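Local coordinates for protein CSP3 (Bacillus subtilis, PDB 5FIG) that probably stores Cu(I) in the cytosol, using a cysteine-lined four-helix bundle, here free of metal, and so protects the cell against copper toxicity, at residues B[75-80]-B[94-99]; B[36-41]-B[79-84]; B[14-19]-B[44-49]; B[69-74]-B[102-107]. All coordinates share one frame; numbering follows the deposited sequence.

Interaction 1 of 4, residues B[75-80]-B[94-99]; sequences EACGTE and KACFTC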
loop_
_atom_site.group_PDB
_atom_site.type_symbol
_atom_site.label_atom_id
_atom_site.label_comp_id
_atom_site.label_asym_id
_atom_site.label_seq_id
_atom_site.Cartn_x
_atom_site.Cartn_y
_atom_site.Cartn_z
ATOM N N GLU B 75 2.842 17.768 -5.920
ATOM C CA GLU B 75 3.345 18.956 -6.665
ATOM C C GLU B 75 4.038 18.469 -7.967
ATOM O O GLU B 75 3.764 18.931 -9.075
ATOM C CB GLU B 75 4.270 19.893 -5.743
ATOM C CG GLU B 75 3.439 20.786 -4.865
ATOM C CD GLU B 75 4.259 21.625 -3.907
ATOM O OE1 GLU B 75 5.490 21.644 -4.029
ATOM O OE2 GLU B 75 3.658 22.257 -3.005
ATOM N N ALA B 76 4.897 17.460 -7.861
ATOM C CA ALA B 76 5.578 16.912 -9.061
ATOM C C ALA B 76 4.642 16.246 -10.068
ATOM O O ALA B 76 4.816 16.388 -11.305
ATOM C CB ALA B 76 6.660 15.911 -8.665
ATOM N N CYS B 77 3.693 15.462 -9.564
ATOM C CA CYS B 77 2.712 14.814 -10.445
ATOM C C CYS B 77 1.887 15.849 -11.195
ATOM O O CYS B 77 1.632 15.741 -12.413
ATOM C CB CYS B 77 1.827 13.898 -9.638
ATOM S SG CYS B 77 0.799 12.844 -10.656
ATOM N N GLY B 78 1.447 16.849 -10.461
ATOM C CA GLY B 78 0.687 17.976 -11.081
ATOM C C GLY B 78 1.468 18.687 -12.144
ATOM O O GLY B 78 0.958 19.026 -13.213
ATOM N N THR B 79 2.752 18.960 -11.864
ATOM C CA THR B 79 3.621 19.620 -12.838
ATOM C C THR B 79 3.764 18.806 -14.131
ATOM O O THR B 79 3.681 19.346 -15.223
ATOM C CB THR B 79 5.003 19.957 -12.176
ATOM O OG1 THR B 79 4.766 20.824 -11.055
ATOM C CG2 THR B 79 5.950 20.636 -13.133
ATOM N N GLU B 80 3.982 17.500 -13.991
ATOM C CA GLU B 80 4.123 16.639 -15.156
ATOM C C GLU B 80 2.809 16.415 -15.900
ATOM O O GLU B 80 2.753 16.587 -17.122
ATOM C CB GLU B 80 4.717 15.293 -14.751
ATOM C CG GLU B 80 4.987 14.349 -15.904
ATOM C CD GLU B 80 5.972 14.873 -16.930
ATOM O OE1 GLU B 80 6.795 15.794 -16.639
ATOM O OE2 GLU B 80 5.956 14.341 -18.077
ATOM N N LYS B 94 -4.942 19.617 -11.506
ATOM C CA LYS B 94 -5.697 20.377 -10.554
ATOM C C LYS B 94 -5.885 19.694 -9.197
ATOM O O LYS B 94 -5.733 20.298 -8.175
ATOM C CB LYS B 94 -7.064 20.667 -11.127
ATOM C CG LYS B 94 -7.937 21.600 -10.333
ATOM C CD LYS B 94 -9.205 21.942 -11.139
ATOM C CE LYS B 94 -9.914 23.105 -10.533
ATOM N NZ LYS B 94 -11.370 22.821 -10.407
ATOM N N ALA B 95 -6.293 18.437 -9.232
ATOM C CA ALA B 95 -6.487 17.673 -7.988
ATOM C C ALA B 95 -5.175 17.527 -7.249
ATOM O O ALA B 95 -5.160 17.558 -6.034
ATOM C CB ALA B 95 -7.108 16.312 -8.269
ATOM N N CYS B 96 -4.081 17.341 -7.990
ATOM C CA CYS B 96 -2.758 17.254 -7.358
ATOM C C CYS B 96 -2.374 18.529 -6.630
ATOM O O CYS B 96 -1.882 18.484 -5.503
ATOM C CB CYS B 96 -1.695 16.902 -8.401
ATOM S SG CYS B 96 -1.693 15.210 -8.943
ATOM N N PHE B 97 -2.601 19.656 -7.259
ATOM C CA PHE B 97 -2.225 20.904 -6.633
ATOM C C PHE B 97 -3.085 21.207 -5.412
ATOM O O PHE B 97 -2.599 21.729 -4.423
ATOM C CB PHE B 97 -2.208 22.030 -7.647
ATOM C CG PHE B 97 -1.129 21.883 -8.702
ATOM C CD1 PHE B 97 0.202 21.721 -8.356
ATOM C CD2 PHE B 97 -1.454 22.029 -10.062
ATOM C CE1 PHE B 97 1.190 21.637 -9.339
ATOM C CE2 PHE B 97 -0.472 21.930 -11.048
ATOM C CZ PHE B 97 0.838 21.723 -10.689
ATOM N N THR B 98 -4.368 20.867 -5.487
ATOM C CA THR B 98 -5.228 21.024 -4.343
ATOM C C THR B 98 -4.765 20.185 -3.180
ATOM O O THR B 98 -4.794 20.607 -2.038
ATOM C CB THR B 98 -6.687 20.682 -4.749
ATOM O OG1 THR B 98 -7.109 21.682 -5.670
ATOM C CG2 THR B 98 -7.598 20.646 -3.526
ATOM N N CYS B 99 -4.439 18.932 -3.484
ATOM C CA CYS B 99 -3.982 18.026 -2.471
ATOM C C CYS B 99 -2.658 18.527 -1.857
ATOM O O CYS B 99 -2.532 18.504 -0.647
ATOM C CB CYS B 99 -3.842 16.638 -3.049
ATOM S SG CYS B 99 -3.443 15.427 -1.796
#

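Interaction 2 of 4, residues B[36-41]-B[79-84]; sequences SGCIRL and TECGKH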
loop_
_atom_site.group_PDB
_atom_site.type_symbol
_atom_site.label_atom_id
_atom_site.label_comp_id
_atom_site.label_asym_id
_atom_site.label_seq_id
_atom_site.Cartn_x
_atom_site.Cartn_y
_atom_site.Cartn_z
ATOM N N SER B 36 4.841 8.740 -20.497
ATOM C CA SER B 36 5.414 7.784 -19.563
ATOM C C SER B 36 5.721 8.413 -18.198
ATOM O O SER B 36 5.487 7.789 -17.169
ATOM C CB SER B 36 6.618 7.084 -20.162
ATOM O OG SER B 36 7.708 7.945 -20.181
ATOM N N GLY B 37 6.156 9.680 -18.201
ATOM C CA GLY B 37 6.408 10.403 -16.955
ATOM C C GLY B 37 5.128 10.608 -16.146
ATOM O O GLY B 37 5.144 10.491 -14.904
ATOM N N CYS B 38 4.027 10.949 -16.815
ATOM C CA CYS B 38 2.722 11.059 -16.126
ATOM C C CYS B 38 2.257 9.757 -15.538
ATOM O O CYS B 38 1.779 9.702 -14.436
ATOM C CB CYS B 38 1.578 11.390 -17.072
ATOM S SG CYS B 38 1.671 12.949 -17.874
ATOM N N ILE B 39 2.467 8.672 -16.282
ATOM C CA ILE B 39 2.051 7.334 -15.838
ATOM C C ILE B 39 2.812 6.953 -14.582
ATOM O O ILE B 39 2.217 6.536 -13.580
ATOM C CB ILE B 39 2.188 6.286 -16.952
ATOM C CG1 ILE B 39 1.125 6.564 -18.046
ATOM C CG2 ILE B 39 2.042 4.861 -16.432
ATOM C CD1 ILE B 39 1.473 5.986 -19.385
ATOM N N ARG B 40 4.131 7.154 -14.605
ATOM C CA ARG B 40 4.955 6.857 -13.427
ATOM C C ARG B 40 4.575 7.656 -12.205
ATOM O O ARG B 40 4.416 7.132 -11.106
ATOM C CB ARG B 40 6.428 7.120 -13.718
ATOM C CG ARG B 40 7.019 6.058 -14.596
ATOM C CD ARG B 40 8.449 6.464 -14.951
ATOM N NE ARG B 40 9.316 6.254 -13.810
ATOM C CZ ARG B 40 10.624 6.493 -13.801
ATOM N NH1 ARG B 40 11.222 7.041 -14.855
ATOM N NH2 ARG B 40 11.324 6.244 -12.699
ATOM N N LEU B 41 4.477 8.970 -12.385
ATOM C CA LEU B 41 4.055 9.831 -11.267
ATOM C C LEU B 41 2.636 9.591 -10.785
ATOM O O LEU B 41 2.345 9.715 -9.584
ATOM C CB LEU B 41 4.266 11.320 -11.600
ATOM C CG LEU B 41 5.746 11.743 -11.548
ATOM C CD1 LEU B 41 5.975 13.064 -12.218
ATOM C CD2 LEU B 41 6.215 11.847 -10.097
ATOM N N THR B 79 2.752 18.960 -11.864
ATOM C CA THR B 79 3.621 19.620 -12.838
ATOM C C THR B 79 3.764 18.806 -14.131
ATOM O O THR B 79 3.681 19.346 -15.223
ATOM C CB THR B 79 5.003 19.957 -12.176
ATOM O OG1 THR B 79 4.766 20.824 -11.055
ATOM C CG2 THR B 79 5.950 20.636 -13.133
ATOM N N GLU B 80 3.982 17.500 -13.991
ATOM C CA GLU B 80 4.123 16.639 -15.156
ATOM C C GLU B 80 2.809 16.415 -15.900
ATOM O O GLU B 80 2.753 16.587 -17.122
ATOM C CB GLU B 80 4.717 15.293 -14.751
ATOM C CG GLU B 80 4.987 14.349 -15.904
ATOM C CD GLU B 80 5.972 14.873 -16.930
ATOM O OE1 GLU B 80 6.795 15.794 -16.639
ATOM O OE2 GLU B 80 5.956 14.341 -18.077
ATOM N N CYS B 81 1.742 16.080 -15.187
ATOM C CA CYS B 81 0.434 15.898 -15.872
ATOM C C CYS B 81 -0.030 17.197 -16.518
ATOM O O CYS B 81 -0.684 17.191 -17.559
ATOM C CB CYS B 81 -0.643 15.270 -15.003
ATOM S SG CYS B 81 -0.236 13.564 -14.524
ATOM N N GLY B 82 0.312 18.320 -15.898
ATOM C CA GLY B 82 -0.106 19.631 -16.397
ATOM C C GLY B 82 0.474 19.982 -17.750
ATOM O O GLY B 82 0.040 20.976 -18.348
ATOM N N LYS B 83 1.453 19.213 -18.230
ATOM C CA LYS B 83 2.055 19.406 -19.577
ATOM C C LYS B 83 1.296 18.733 -20.706
ATOM O O LYS B 83 1.698 18.851 -21.862
ATOM C CB LYS B 83 3.505 18.896 -19.585
ATOM C CG LYS B 83 4.442 19.712 -18.702
ATOM C CD LYS B 83 5.774 19.013 -18.525
ATOM C CE LYS B 83 6.644 19.798 -17.569
ATOM N NZ LYS B 83 7.959 19.096 -17.399
ATOM N N HIS B 84 0.160 18.097 -20.391
ATOM C CA HIS B 84 -0.623 17.359 -21.366
ATOM C C HIS B 84 -2.077 17.762 -21.314
ATOM O O HIS B 84 -2.606 18.020 -20.254
ATOM C CB HIS B 84 -0.462 15.864 -21.105
ATOM C CG HIS B 84 0.966 15.421 -21.165
ATOM N ND1 HIS B 84 1.800 15.432 -20.068
ATOM C CD2 HIS B 84 1.717 15.012 -22.210
ATOM C CE1 HIS B 84 2.999 15.012 -20.429
ATOM N NE2 HIS B 84 2.979 14.780 -21.728
#

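Interaction 3 of 4, residues B[14-19]-B[44-49]; sequences DCMKAC and ECADIC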
loop_
_atom_site.group_PDB
_atom_site.type_symbol
_atom_site.label_atom_id
_atom_site.label_comp_id
_atom_site.label_asym_id
_atom_site.label_seq_id
_atom_site.Cartn_x
_atom_site.Cartn_y
_atom_site.Cartn_z
ATOM N N ASP B 14 -9.625 12.469 -3.425
ATOM C CA ASP B 14 -9.889 13.003 -4.751
ATOM C C ASP B 14 -8.693 12.923 -5.679
ATOM O O ASP B 14 -8.822 12.752 -6.895
ATOM C CB ASP B 14 -10.407 14.477 -4.647
ATOM C CG ASP B 14 -11.792 14.594 -4.037
ATOM O OD1 ASP B 14 -12.503 13.608 -3.904
ATOM O OD2 ASP B 14 -12.228 15.689 -3.644
ATOM N N CYS B 15 -7.505 13.145 -5.120
ATOM C CA CYS B 15 -6.296 13.109 -5.897
ATOM C C CYS B 15 -6.018 11.653 -6.360
ATOM O O CYS B 15 -5.613 11.421 -7.483
ATOM C CB CYS B 15 -5.163 13.704 -5.104
ATOM S SG CYS B 15 -3.639 13.844 -6.036
ATOM N N MET B 16 -6.178 10.708 -5.453
ATOM C CA MET B 16 -6.052 9.273 -5.787
ATOM C C MET B 16 -6.938 8.917 -6.933
ATOM O O MET B 16 -6.520 8.249 -7.861
ATOM C CB MET B 16 -6.404 8.430 -4.595
ATOM C CG MET B 16 -5.977 7.014 -4.523
ATOM S SD MET B 16 -6.789 6.386 -3.044
ATOM C CE MET B 16 -6.714 4.668 -3.468
ATOM N N LYS B 17 -8.203 9.327 -6.837
ATOM C CA LYS B 17 -9.132 9.051 -7.893
ATOM C C LYS B 17 -8.604 9.601 -9.215
ATOM O O LYS B 17 -8.638 8.961 -10.232
ATOM C CB LYS B 17 -10.496 9.668 -7.551
ATOM C CG LYS B 17 -11.549 9.474 -8.602
ATOM C CD LYS B 17 -12.878 10.078 -8.162
ATOM C CE LYS B 17 -13.902 9.859 -9.256
ATOM N NZ LYS B 17 -15.207 10.541 -9.019
ATOM N N ALA B 18 -8.236 10.873 -9.207
ATOM C CA ALA B 18 -7.812 11.522 -10.455
ATOM C C ALA B 18 -6.555 10.917 -11.056
ATOM O O ALA B 18 -6.459 10.718 -12.258
ATOM C CB ALA B 18 -7.616 13.035 -10.216
ATOM N N CYS B 19 -5.591 10.617 -10.196
ATOM C CA CYS B 19 -4.324 9.981 -10.603
ATOM C C CYS B 19 -4.545 8.604 -11.125
ATOM O O CYS B 19 -3.996 8.236 -12.188
ATOM C CB CYS B 19 -3.313 9.912 -9.403
ATOM S SG CYS B 19 -2.588 11.538 -9.030
ATOM N N GLU B 44 2.887 6.770 -8.373
ATOM C CA GLU B 44 3.519 7.176 -7.131
ATOM C C GLU B 44 2.608 8.055 -6.282
ATOM O O GLU B 44 2.537 7.932 -5.034
ATOM C CB GLU B 44 4.868 7.919 -7.477
ATOM C CG GLU B 44 5.892 6.941 -7.973
ATOM C CD GLU B 44 7.269 7.570 -7.923
ATOM O OE1 GLU B 44 7.512 8.408 -7.041
ATOM O OE2 GLU B 44 8.091 7.270 -8.818
ATOM N N CYS B 45 1.896 8.968 -6.965
ATOM C CA CYS B 45 1.071 9.959 -6.263
ATOM C C CYS B 45 -0.186 9.303 -5.675
ATOM O O CYS B 45 -0.479 9.480 -4.490
ATOM C CB CYS B 45 0.704 11.052 -7.227
ATOM S SG CYS B 45 -0.175 12.400 -6.424
ATOM N N ALA B 46 -0.809 8.436 -6.447
ATOM C CA ALA B 46 -1.968 7.660 -5.911
ATOM C C ALA B 46 -1.577 6.832 -4.688
ATOM O O ALA B 46 -2.296 6.776 -3.664
ATOM C CB ALA B 46 -2.526 6.743 -6.952
ATOM N N ASP B 47 -0.404 6.213 -4.755
ATOM C CA ASP B 47 0.072 5.400 -3.634
ATOM C C ASP B 47 0.350 6.215 -2.372
ATOM O O ASP B 47 -0.005 5.815 -1.243
ATOM C CB ASP B 47 1.311 4.558 -4.034
ATOM C CG ASP B 47 1.009 3.474 -5.090
ATOM O OD1 ASP B 47 -0.166 3.187 -5.459
ATOM O OD2 ASP B 47 1.985 2.813 -5.513
ATOM N N ILE B 48 1.037 7.347 -2.513
ATOM C CA ILE B 48 1.347 8.157 -1.342
ATOM C C ILE B 48 0.100 8.803 -0.766
ATOM O O ILE B 48 0.039 9.047 0.438
ATOM C CB ILE B 48 2.470 9.215 -1.605
ATOM C CG1 ILE B 48 3.019 9.868 -0.335
ATOM C CG2 ILE B 48 2.019 10.362 -2.486
ATOM C CD1 ILE B 48 3.820 8.936 0.546
ATOM N N CYS B 49 -0.845 9.161 -1.632
ATOM C CA CYS B 49 -2.082 9.736 -1.137
ATOM C C CYS B 49 -2.831 8.727 -0.250
ATOM O O CYS B 49 -3.324 9.113 0.822
ATOM C CB CYS B 49 -3.033 10.179 -2.282
ATOM S SG CYS B 49 -2.540 11.737 -3.057
#

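Interaction 4 of 4, residues B[69-74]-B[102-107]; sequences LCADIC and QCRSMA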
loop_
_atom_site.group_PDB
_atom_site.type_symbol
_atom_site.label_atom_id
_atom_site.label_comp_id
_atom_site.label_asym_id
_atom_site.label_seq_id
_atom_site.Cartn_x
_atom_site.Cartn_y
_atom_site.Cartn_z
ATOM N N LEU B 69 5.600 14.749 2.540
ATOM C CA LEU B 69 6.038 13.944 1.381
ATOM C C LEU B 69 4.968 13.868 0.312
ATOM O O LEU B 69 5.245 14.022 -0.885
ATOM C CB LEU B 69 6.451 12.498 1.817
ATOM C CG LEU B 69 6.773 11.522 0.707
ATOM C CD1 LEU B 69 7.957 12.016 -0.116
ATOM C CD2 LEU B 69 7.089 10.166 1.330
ATOM N N CYS B 70 3.730 13.659 0.741
ATOM C CA CYS B 70 2.624 13.614 -0.150
ATOM C C CYS B 70 2.533 14.924 -0.944
ATOM O O CYS B 70 2.278 14.884 -2.160
ATOM C CB CYS B 70 1.332 13.281 0.606
ATOM S SG CYS B 70 -0.119 13.013 -0.445
ATOM N N ALA B 71 2.739 16.044 -0.283
ATOM C CA ALA B 71 2.644 17.344 -0.981
ATOM C C ALA B 71 3.699 17.448 -2.069
ATOM O O ALA B 71 3.419 17.905 -3.167
ATOM C CB ALA B 71 2.760 18.505 -0.010
ATOM N N ASP B 72 4.911 17.005 -1.746
ATOM C CA ASP B 72 6.013 17.040 -2.718
ATOM C C ASP B 72 5.728 16.199 -3.949
ATOM O O ASP B 72 5.958 16.641 -5.076
ATOM C CB ASP B 72 7.319 16.601 -2.080
ATOM C CG ASP B 72 7.856 17.599 -1.059
ATOM O OD1 ASP B 72 7.495 18.787 -1.053
ATOM O OD2 ASP B 72 8.714 17.205 -0.248
ATOM N N ILE B 73 5.230 14.971 -3.729
ATOM C CA ILE B 73 4.927 14.061 -4.826
ATOM C C ILE B 73 3.725 14.595 -5.635
ATOM O O ILE B 73 3.773 14.613 -6.882
ATOM C CB ILE B 73 4.654 12.647 -4.334
ATOM C CG1 ILE B 73 5.973 12.171 -3.702
ATOM C CG2 ILE B 73 4.166 11.759 -5.462
ATOM C CD1 ILE B 73 5.904 10.823 -3.082
ATOM N N CYS B 74 2.713 15.073 -4.937
ATOM C CA CYS B 74 1.558 15.688 -5.612
ATOM C C CYS B 74 1.987 16.885 -6.461
ATOM O O CYS B 74 1.521 17.003 -7.604
ATOM C CB CYS B 74 0.486 16.185 -4.610
ATOM S SG CYS B 74 -0.487 14.869 -3.899
ATOM N N GLN B 102 -3.433 21.274 0.653
ATOM C CA GLN B 102 -4.024 20.796 1.877
ATOM C C GLN B 102 -2.990 20.055 2.734
ATOM O O GLN B 102 -3.011 20.119 3.967
ATOM C CB GLN B 102 -5.201 19.850 1.558
ATOM C CG GLN B 102 -6.453 20.583 1.063
ATOM C CD GLN B 102 -7.289 21.207 2.179
ATOM O OE1 GLN B 102 -7.139 20.918 3.353
ATOM N NE2 GLN B 102 -8.051 22.178 1.831
ATOM N N CYS B 103 -2.169 19.260 2.068
ATOM C CA CYS B 103 -1.110 18.493 2.790
ATOM C C CYS B 103 -0.084 19.425 3.430
ATOM O O CYS B 103 0.389 19.129 4.534
ATOM C CB CYS B 103 -0.450 17.493 1.844
ATOM S SG CYS B 103 -1.483 16.025 1.592
ATOM N N ARG B 104 0.262 20.519 2.758
ATOM C CA ARG B 104 1.223 21.506 3.350
ATOM C C ARG B 104 0.649 22.103 4.635
ATOM O O ARG B 104 1.361 22.294 5.619
ATOM C CB ARG B 104 1.631 22.593 2.318
ATOM C CG ARG B 104 2.557 22.034 1.237
ATOM C CD ARG B 104 3.667 22.732 0.430
ATOM N NE ARG B 104 4.592 21.683 0.716
ATOM C CZ ARG B 104 5.287 20.876 -0.080
ATOM N NH1 ARG B 104 5.385 21.023 -1.396
ATOM N NH2 ARG B 104 5.945 19.895 0.529
ATOM N N SER B 105 -0.664 22.374 4.644
ATOM C CA SER B 105 -1.335 22.849 5.860
ATOM C C SER B 105 -1.297 21.828 6.977
ATOM O O SER B 105 -1.019 22.168 8.102
ATOM C CB SER B 105 -2.794 23.177 5.541
ATOM O OG SER B 105 -2.797 24.166 4.530
ATOM N N MET B 106 -1.581 20.568 6.646
ATOM C CA MET B 106 -1.542 19.474 7.634
ATOM C C MET B 106 -0.150 19.239 8.183
ATOM O O MET B 106 0.038 18.971 9.393
ATOM C CB MET B 106 -1.955 18.164 7.046
ATOM C CG MET B 106 -3.384 17.888 6.940
ATOM S SD MET B 106 -4.390 17.994 8.427
ATOM C CE MET B 106 -3.548 17.059 9.645
ATOM N N ALA B 107 0.838 19.400 7.301
ATOM C CA ALA B 107 2.240 19.177 7.649
ATOM C C ALA B 107 2.842 20.230 8.573
ATOM O O ALA B 107 3.847 20.000 9.243
ATOM C CB ALA B 107 3.072 19.071 6.363
#

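Interaction 1 of 4, residues B[75-80]-B[94-99]
The carbonyl oxygen of Glu75 is gripped twice from within its own helix while the ring of Phe97 comes up against it from the neighbouring one. Thr79 N and Thr79 OG1 reach Glu75 O from opposite faces of the carbonyl plane, the hydroxyl at 2.9 Å and well above that plane. The threonine torsion sets this up: OG1 stands beside the backbone N (chi1 -60°), which folds the hydroxyl back onto the preceding turn. Phe97 CE1 then lies 3.7 Å from Glu75 O, in an oblique approach. The same ring is pressed onto the backbone one turn further along, where Phe97 CZ comes to 3.4 Å from Gly78 C. Gly78 CA sits over a ring face, 4.2 Å from the centroid and shifted toward the rim, as a CH-pi contact. With no side chain at Gly78, the aromatic ring can lie this close to the main chain. On the inner side of the contact Cys96 CB packs 3.7 Å from Gly78 CA, and Cys96 SG rests 3.8 Å from Cys77 CB, so sulfur and methylene carry the buried half while the phenyl ring lies on the more exposed half. The Glu75 carboxylate turns elsewhere, to a salt bridge with Arg104. The two helices run antiparallel at 156°, their axes approaching to 7.9 Å. Helix 63-81 and helix 89-107 meet here as sequence neighbours in the bundle; Cys77 reaches on to Leu41 and Cys45 of helix 36-57, and Cys96 to Cys15 and Cys19 of helix 6-27.

Interaction 2 of 4, residues B[36-41]-B[79-84]
At one end of the four-helix bundle Cys38, in the first turns of helix 36-57, meets Cys81, near the end of helix 63-81, and His84, the last residue of a type I turn that starts at Cys81. Cys38 and Cys81 form a disulfide in this structure, but in the Cys38 conformer described, one of two, the SG atoms stand 3.9 Å apart and are not bonded. Cys38 SG instead lies obliquely against the imidazole, 3.3 Å from His84 ND1. Cys81 SG rests 3.8 Å from Cys38 CB. Glu80 holds the other flank: its chain starts anti to the backbone N and bends at chi2 (61°), laying CG 3.6 Å from Cys38 N, while the Leu41 side chain crosses it at about a right angle, CD1 3.6 Å from Glu80 CB. Glu80 OE1 forms a long, weak ion pair with Lys83. An alanine at Glu80 would probably leave a gap beside Gly37 and Cys38 and deprive Lys83 of this partner. Cys81 also touches Cys22 and Cys92 of the two other helices. Thiols and a histidine gathered at a bundle end are consistent with a place where Cu(I) could enter a Csp-type storage core.

Interaction 3 of 4, residues B[14-19]-B[44-49]
No ring or other flat side chain takes part where Met16 meets Ala46; the nearest thing to one is the peptide carbonyl of Ala46, its O 3.8 Å from Met16 CG, and the rest of the contact is thiols and aliphatic carbons. It belongs to the cysteine-lined core of the four-helix bundle, between antiparallel helices 6-27 and 36-57, whose segment axes approach to 8.4 Å at 154°. Each helix supplies a CXXXC pair, two cysteines one turn apart. Cys15 SG touches both sulfurs of the facing pair, at 3.8 Å from Cys45 SG and likewise 3.8 Å from Cys49 SG. Cys19 SG reaches back to the first of them, 3.7 Å from Cys45 SG. The four sulfurs thus form a chain running Cys19, Cys45, Cys15, Cys49, with no bond between any two. The torsions draw each pair together: the leading cysteine has SG anti to its backbone N (Cys15, chi1 -175°), while the trailing one has SG beside it (Cys19, chi1 -74°). Paired thiols of this kind are consistent with two-coordinate Cu(I) sites in a copper-storage protein, empty in this apo form. The cysteines extend the cluster to both remaining helices: Cys15 touches Cys96 and Cys99, and Cys49 touches Cys70 and Cys74. Outward, Met16 packs on Val53 of the fourth subunit, and Asp47 forms salt bridges with Lys54 of the second and of the fourth subunit. Aliphatic groups fill in: Cys19 CB meets Ala46 CB at 4.1 Å, and Met16 CB faces Cys49 CB at 4.4 Å.

Interaction 4 of 4, residues B[69-74]-B[102-107]
This is antiparallel helix packing between helix 63-81 and the last helix, 89-107, with a thiol contact on its inner side and a salt bridge, Asp72 to Arg104, on its outer side. The segment axes approach to 8.4 Å at 159°. Ala71 is the middle of the contact. Its CB lies 3.8 Å from Cys103 CB, and it also lies against one face of the Arg104 guanidinium, 3.4 Å from that plane and over its centre. The methyl thus supports the flat group while Asp72 takes its edge. Only one carboxylate oxygen does the work: Asp72 OD1 accepts from Arg104 NH2 at 2.5 Å, a very short distance to be read with caution, and from Arg104 NH1 at 3.1 Å in a weak, strongly bent bond (126°). Carboxylate and guanidinium are turned 49° against each other. Arg104 leaves its helix with CG beside the backbone N and bends at chi3, which brings its end back across to helix 63-81. With Glu75 as its second partner, one cation joins two acids a turn apart. A leucine at Arg104 would probably leave Asp72 and Glu75 without this counter-charge, Asp72 already lying near Glu65 of the second subunit. Deeper in, Cys70 SG and Cys103 SG stand 3.9 Å apart, and Cys103 continues to Cys8 and Cys12 of helix 6-27. Together these contacts make an antiparallel helix pair of a four-helix bundle whose cysteine-lined core is consistent with Cu(I) storage.

Overall arrangement
Interaction 3 lies nearest the middle of the chain and is the most completely buried, a meeting of thiols and small aliphatic groups. Interactions 1 and 4 hold the same two helices, 63-81 and 89-107, at successive places along them. Each has cysteines inward, but outward interaction 1 offers an aromatic ring on backbone and interaction 4 an ion pair, and one salt bridge ties the two together. Interaction 2 sits farthest out, its centre about 12 Å from the chain's centre, at a bundle end where a turn brings in histidine. Sulfur links the inner three: Cys96 touches Cys15 and Cys19, and Cys45 touches Cys74, so the cysteines form one continuous core.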